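Pterin-4-alpha-carbinolamine dehydratase MoaB2 (Mycobacterium marinum, PDB 3RFQ) probably takes part in molybdenum cofactor (molybdopterin) biosynthesis as a MogA/MoaB-type protein. Local coordinates at residues A168-N171 and P172-H176; G134-D137 and A138-R142. One frame throughout, in Å; residues are numbered along the deposited sequence.

Contact 1 (168-176) and contact 2 (134-142) are both local, made between neighbours along one short run of chain, and their centres lie 18 Å apart. Contact 1 sits in the middle of the long helix 160-180 and is partly buried; contact 2 spans the whole of the one-turn helix 136-139 and is buried. Contact 1, built mainly of leucine, alanine and proline around a kink, packs its leucines and Ala174 against strand 151-156 and helix 120-132. In contact 2 the apolar pair Ile136 and Leu140 faces another subunit, and an aspartate, a serine and an arginine are bonded to other parts of the same chain. His176 and Ile136 meet each other between subunits.

Contact 1. Residues A168-N171 and P172-H176; sequences ATLN and PLAAH
The carbonyl oxygen of Leu170 receives two backbone N-H groups of the next turn, and that of Ala174 comes almost head-on, 3.0 Å from N to O. The N of Leu173 lies 2.7 Å from the same O of Leu170, above the carbonyl plane, and its bond is bent to 143°. This doubling probably reflects Pro172: its N has no hydrogen for the O of Ala168, and its CD stands 3.2 Å from the O of Thr169, which the N-H of Leu173 would otherwise use. Helix 160-180 is thus kinked in its middle, as expected where a proline falls inside a helix. Leu170 extends its side chain with CG anti to the backbone N (chi1 -173°), which brings CG alongside the methyl CB of Ala174, 4.1 Å away. In this probable molybdopterin-binding domain of MogA/MoaB type, the helix packs on the mixed sheet, and small Ala174 suits the place: Leu170 rests on Val154 and Ala174 on Leu152, both in strand 151-156. Leu173 has its CG 3.4 Å from the O of Thr169, and with Leu170 it covers Ile122 of helix 120-132. Thr169 faces that helix too; its hydroxyl makes weak hydrogen bonds to Ser129 and to the carbonyl of Asp165, the two residues of the sodium site. Other subunits complete the packing: Pro172 meets Ala133 of a third subunit and Leu173 meets Leu131 of a second.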
ATOM      1  N   ALA C 168      -0.400  -5.708  15.438  1.00 13.12           N
ATOM      2  CA  ALA C 168       0.489  -4.600  15.048  1.00 12.74           C
ATOM      3  C   ALA C 168      -0.312  -3.482  14.347  1.00 13.49           C
ATOM      4  O   ALA C 168      -0.105  -2.276  14.582  1.00 14.12           O
ATOM      5  CB  ALA C 168       1.602  -5.110  14.112  1.00 12.34           C
ATOM      6  N   THR C 169      -1.225  -3.897  13.482  1.00 13.40           N
ATOM      7  CA  THR C 169      -2.096  -2.983  12.749  1.00 15.14           C
ATOM      8  C   THR C 169      -3.168  -2.366  13.652  1.00 14.95           C
ATOM      9  O   THR C 169      -3.464  -1.173  13.535  1.00 16.09           O
ATOM     10  CB  THR C 169      -2.729  -3.728  11.518  1.00 16.76           C
ATOM     11  OG1 THR C 169      -1.690  -3.994  10.565  1.00 18.95           O
ATOM     12  CG2 THR C 169      -3.810  -2.912  10.860  1.00 16.00           C
ATOM     13  N   LEU C 170      -3.726  -3.173  14.562  1.00 14.23           N
ATOM     14  CA  LEU C 170      -4.781  -2.713  15.458  1.00 14.80           C
ATOM     15  C   LEU C 170      -4.292  -1.660  16.494  1.00 15.72           C
ATOM     16  O   LEU C 170      -5.040  -0.725  16.818  1.00 15.49           O
ATOM     17  CB  LEU C 170      -5.425  -3.898  16.192  1.00 14.52           C
ATOM     18  CG  LEU C 170      -6.663  -3.509  17.018  1.00 15.75           C
ATOM     19  CD1 LEU C 170      -7.759  -2.889  16.119  1.00 12.82           C
ATOM     20  CD2 LEU C 170      -7.198  -4.706  17.750  1.00 14.37           C
ATOM     21  N   ASN C 171      -3.049  -1.810  16.982  1.00 15.70           N
ATOM     22  CA  ASN C 171      -2.510  -0.957  18.037  1.00 18.12           C
ATOM     23  C   ASN C 171      -2.879   0.533  17.863  1.00 19.96           C
ATOM     24  O   ASN C 171      -3.539   1.086  18.721  1.00 21.02           O
ATOM     25  CB  ASN C 171      -0.980  -1.094  18.163  1.00 18.73           C
ATOM     26  CG  ASN C 171      -0.563  -2.394  18.798  1.00 20.26           C
ATOM     27  OD1 ASN C 171      -1.341  -3.042  19.536  1.00 18.48           O
ATOM     28  ND2 ASN C 171       0.675  -2.797  18.516  1.00 19.19           N
ATOM     29  N   PRO C 172      -2.503   1.163  16.729  1.00 20.19           N
ATOM     30  CA  PRO C 172      -2.813   2.615  16.697  1.00 22.27           C
ATOM     31  C   PRO C 172      -4.310   2.907  16.467  1.00 22.31           C
ATOM     32  O   PRO C 172      -4.731   4.059  16.567  1.00 25.43           O
ATOM     33  CB  PRO C 172      -1.987   3.120  15.510  1.00 22.51           C
ATOM     34  CG  PRO C 172      -1.935   1.893  14.568  1.00 21.25           C
ATOM     35  CD  PRO C 172      -1.775   0.721  15.523  1.00 18.97           C
ATOM     36  N   LEU C 173      -5.103   1.898  16.144  1.00 19.57           N
ATOM     37  CA  LEU C 173      -6.504   2.168  15.789  1.00 19.33           C
ATOM     38  C   LEU C 173      -7.428   2.091  17.022  1.00 19.21           C
ATOM     39  O   LEU C 173      -8.272   2.961  17.227  1.00 19.49           O
ATOM     40  CB  LEU C 173      -6.973   1.214  14.671  1.00 17.19           C
ATOM     41  CG  LEU C 173      -6.005   1.091  13.470  1.00 16.80           C
ATOM     42  CD1 LEU C 173      -6.560   0.168  12.436  1.00 14.53           C
ATOM     43  CD2 LEU C 173      -5.644   2.446  12.825  1.00 14.37           C
ATOM     44  N   ALA C 174      -7.254   1.030  17.805  1.00 17.64           N
ATOM     45  CA  ALA C 174      -8.088   0.716  18.955  1.00 19.07           C
ATOM     46  C   ALA C 174      -8.106   1.859  19.937  1.00 21.73           C
ATOM     47  O   ALA C 174      -9.184   2.348  20.330  1.00 22.85           O
ATOM     48  CB  ALA C 174      -7.568  -0.558  19.654  1.00 17.11           C
ATOM     49  N   ALA C 175      -6.907   2.308  20.291  1.00 23.27           N
ATOM     50  CA  ALA C 175      -6.749   3.346  21.301  1.00 27.49           C
ATOM     51  C   ALA C 175      -7.472   4.598  20.885  1.00 29.42           C
ATOM     52  O   ALA C 175      -8.100   5.246  21.725  1.00 32.56           O
ATOM     53  CB  ALA C 175      -5.245   3.632  21.586  1.00 29.18           C
ATOM     54  N   HIS C 176      -7.446   4.911  19.585  1.00 29.02           N
ATOM     55  CA  HIS C 176      -8.162   6.096  19.080  1.00 31.17           C
ATOM     56  C   HIS C 176      -9.681   5.934  19.180  1.00 30.71           C
ATOM     57  O   HIS C 176     -10.387   6.876  19.558  1.00 33.59           O
ATOM     58  CB  HIS C 176      -7.742   6.434  17.647  1.00 31.22           C
ATOM     59  CG  HIS C 176      -8.647   7.414  16.971  1.00 33.76           C
ATOM     60  ND1 HIS C 176      -8.437   8.773  17.010  1.00 40.90           N
ATOM     61  CD2 HIS C 176      -9.780   7.230  16.251  1.00 34.77           C
ATOM     62  CE1 HIS C 176      -9.397   9.387  16.339  1.00 42.47           C
ATOM     63  NE2 HIS C 176     -10.225   8.472  15.866  1.00 39.61           N
TER

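Contact 2. Residues G134-D137 and A138-R142; sequences GIID and AGLSR
Ile135 and Ala138 meet through methyl groups, CG2 of the isoleucine lying 3.5 Å from CB of the alanine, a close fit that a small side chain permits. One residue on, Ile136 and Leu140 run side by side and point the same way, with CG2 of Ile136 3.7 Å from CD1 of Leu140. In Ile136 CG2 lies anti to the backbone N, beside the carbonyl carbon, which places it next to the side chain of Leu140. Two backbone bonds hold these pairs in step: the N-H of Gly139 reaches the O of Ile135 at 2.8 Å from N to O, in the carbonyl plane and nearly straight (171°), and that of Leu140 reaches the O of Ile136 at 3.0 Å, more bent. Together they form the single turn of helix 136-139, with Ile135 at its N-cap position. Just ahead, Gly134 ends helix 120-132 in a Schellman motif, where its positive phi suits glycine. The second shell fixes the turn in the fold. Ile135 touches Tyr161 and Asp165 of helix 160-180, Asp137 and Ala138 touch Ala162, and OD2 of Asp137 accepts the backbone N-H of Ser159. Beyond the turn, OG of Ser141 is bonded to Gly143 N and to the hydroxyl of Thr99, while Arg142 forms a salt bridge with Glu109 and also bonds to the carbonyl of Gly100. Ile136 and Leu140 present their apolar flank to His176 of a fourth subunit.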
ATOM      1  N   GLY C 134       2.374 -11.625   3.183  1.00 18.10           N
ATOM      2  CA  GLY C 134       2.159 -13.026   2.755  1.00 18.32           C
ATOM      3  C   GLY C 134       1.392 -13.903   3.748  1.00 18.49           C
ATOM      4  O   GLY C 134       1.546 -15.123   3.765  1.00 19.74           O
ATOM      5  N   ILE C 135       0.587 -13.278   4.597  1.00 17.15           N
ATOM      6  CA  ILE C 135      -0.222 -13.976   5.573  1.00 17.09           C
ATOM      7  C   ILE C 135      -1.619 -14.097   4.958  1.00 17.72           C
ATOM      8  O   ILE C 135      -2.411 -13.156   4.995  1.00 17.09           O
ATOM      9  CB  ILE C 135      -0.248 -13.175   6.913  1.00 15.63           C
ATOM     10  CG1 ILE C 135       1.194 -12.882   7.369  1.00 13.86           C
ATOM     11  CG2 ILE C 135      -1.036 -13.947   8.002  1.00 14.93           C
ATOM     12  CD1 ILE C 135       1.285 -11.784   8.428  1.00  9.89           C
ATOM     13  N   ILE C 136      -1.877 -15.231   4.313  1.00 20.21           N
ATOM     14  CA  ILE C 136      -3.039 -15.335   3.435  1.00 21.00           C
ATOM     15  C   ILE C 136      -4.339 -15.430   4.230  1.00 19.95           C
ATOM     16  O   ILE C 136      -5.322 -14.860   3.805  1.00 19.81           O
ATOM     17  CB  ILE C 136      -2.938 -16.462   2.388  1.00 23.62           C
ATOM     18  CG1 ILE C 136      -1.585 -16.447   1.676  1.00 28.04           C
ATOM     19  CG2 ILE C 136      -4.010 -16.298   1.260  1.00 23.48           C
ATOM     20  CD1 ILE C 136      -1.250 -15.112   0.925  1.00 31.86           C
ATOM     21  N   ASP C 137      -4.339 -16.117   5.377  1.00 19.05           N
ATOM     22  CA  ASP C 137      -5.547 -16.160   6.215  1.00 18.88           C
ATOM     23  C   ASP C 137      -5.912 -14.759   6.743  1.00 16.29           C
ATOM     24  O   ASP C 137      -7.088 -14.429   6.849  1.00 16.34           O
ATOM     25  CB  ASP C 137      -5.504 -17.258   7.311  1.00 19.50           C
ATOM     26  CG  ASP C 137      -4.477 -16.981   8.408  1.00 22.05           C
ATOM     27  OD1 ASP C 137      -3.443 -16.347   8.130  1.00 24.29           O
ATOM     28  OD2 ASP C 137      -4.683 -17.434   9.557  1.00 24.99           O
ATOM     29  N   ALA C 138      -4.910 -13.933   7.016  1.00 14.18           N
ATOM     30  CA  ALA C 138      -5.149 -12.525   7.354  1.00 12.94           C
ATOM     31  C   ALA C 138      -5.584 -11.714   6.136  1.00 11.98           C
ATOM     32  O   ALA C 138      -6.581 -11.000   6.189  1.00 12.83           O
ATOM     33  CB  ALA C 138      -3.908 -11.877   8.036  1.00 11.39           C
ATOM     34  N   GLY C 139      -4.865 -11.810   5.018  1.00 12.88           N
ATOM     35  CA  GLY C 139      -5.290 -11.077   3.803  1.00 12.02           C
ATOM     36  C   GLY C 139      -6.707 -11.359   3.317  1.00 13.54           C
ATOM     37  O   GLY C 139      -7.361 -10.488   2.710  1.00 13.37           O
ATOM     38  N   LEU C 140      -7.191 -12.583   3.556  1.00 13.90           N
ATOM     39  CA  LEU C 140      -8.536 -12.952   3.112  1.00 15.49           C
ATOM     40  C   LEU C 140      -9.579 -13.025   4.243  1.00 15.30           C
ATOM     41  O   LEU C 140     -10.714 -13.416   3.990  1.00 14.77           O
ATOM     42  CB  LEU C 140      -8.499 -14.294   2.347  1.00 16.20           C
ATOM     43  CG  LEU C 140      -7.662 -14.251   1.074  1.00 16.47           C
ATOM     44  CD1 LEU C 140      -7.550 -15.606   0.364  1.00 17.38           C
ATOM     45  CD2 LEU C 140      -8.256 -13.241   0.147  1.00 17.37           C
ATOM     46  N   SER C 141      -9.176 -12.695   5.475  1.00 14.57           N
ATOM     47  CA  SER C 141     -10.050 -12.832   6.626  1.00 15.03           C
ATOM     48  C   SER C 141     -11.399 -12.130   6.401  1.00 14.93           C
ATOM     49  O   SER C 141     -11.441 -10.940   6.025  1.00 15.43           O
ATOM     50  CB  SER C 141      -9.368 -12.253   7.879  1.00 14.52           C
ATOM     51  OG  SER C 141     -10.262 -12.291   9.002  1.00 16.11           O
ATOM     52  N   ARG C 142     -12.494 -12.845   6.632  1.00 14.92           N
ATOM     53  CA  ARG C 142     -13.826 -12.211   6.616  1.00 14.66           C
ATOM     54  C   ARG C 142     -14.171 -11.589   7.986  1.00 13.62           C
ATOM     55  O   ARG C 142     -15.328 -11.185   8.247  1.00 13.43           O
ATOM     56  CB  ARG C 142     -14.906 -13.223   6.219  1.00 16.35           C
ATOM     57  CG  ARG C 142     -14.671 -14.062   4.944  1.00 18.49           C
ATOM     58  CD  ARG C 142     -15.952 -14.801   4.539  1.00 21.76           C
ATOM     59  NE  ARG C 142     -16.326 -15.741   5.570  1.00 27.13           N
ATOM     60  CZ  ARG C 142     -17.400 -15.657   6.365  1.00 27.94           C
ATOM     61  NH1 ARG C 142     -18.292 -14.697   6.233  1.00 24.34           N
ATOM     62  NH2 ARG C 142     -17.589 -16.589   7.289  1.00 29.43           N
TER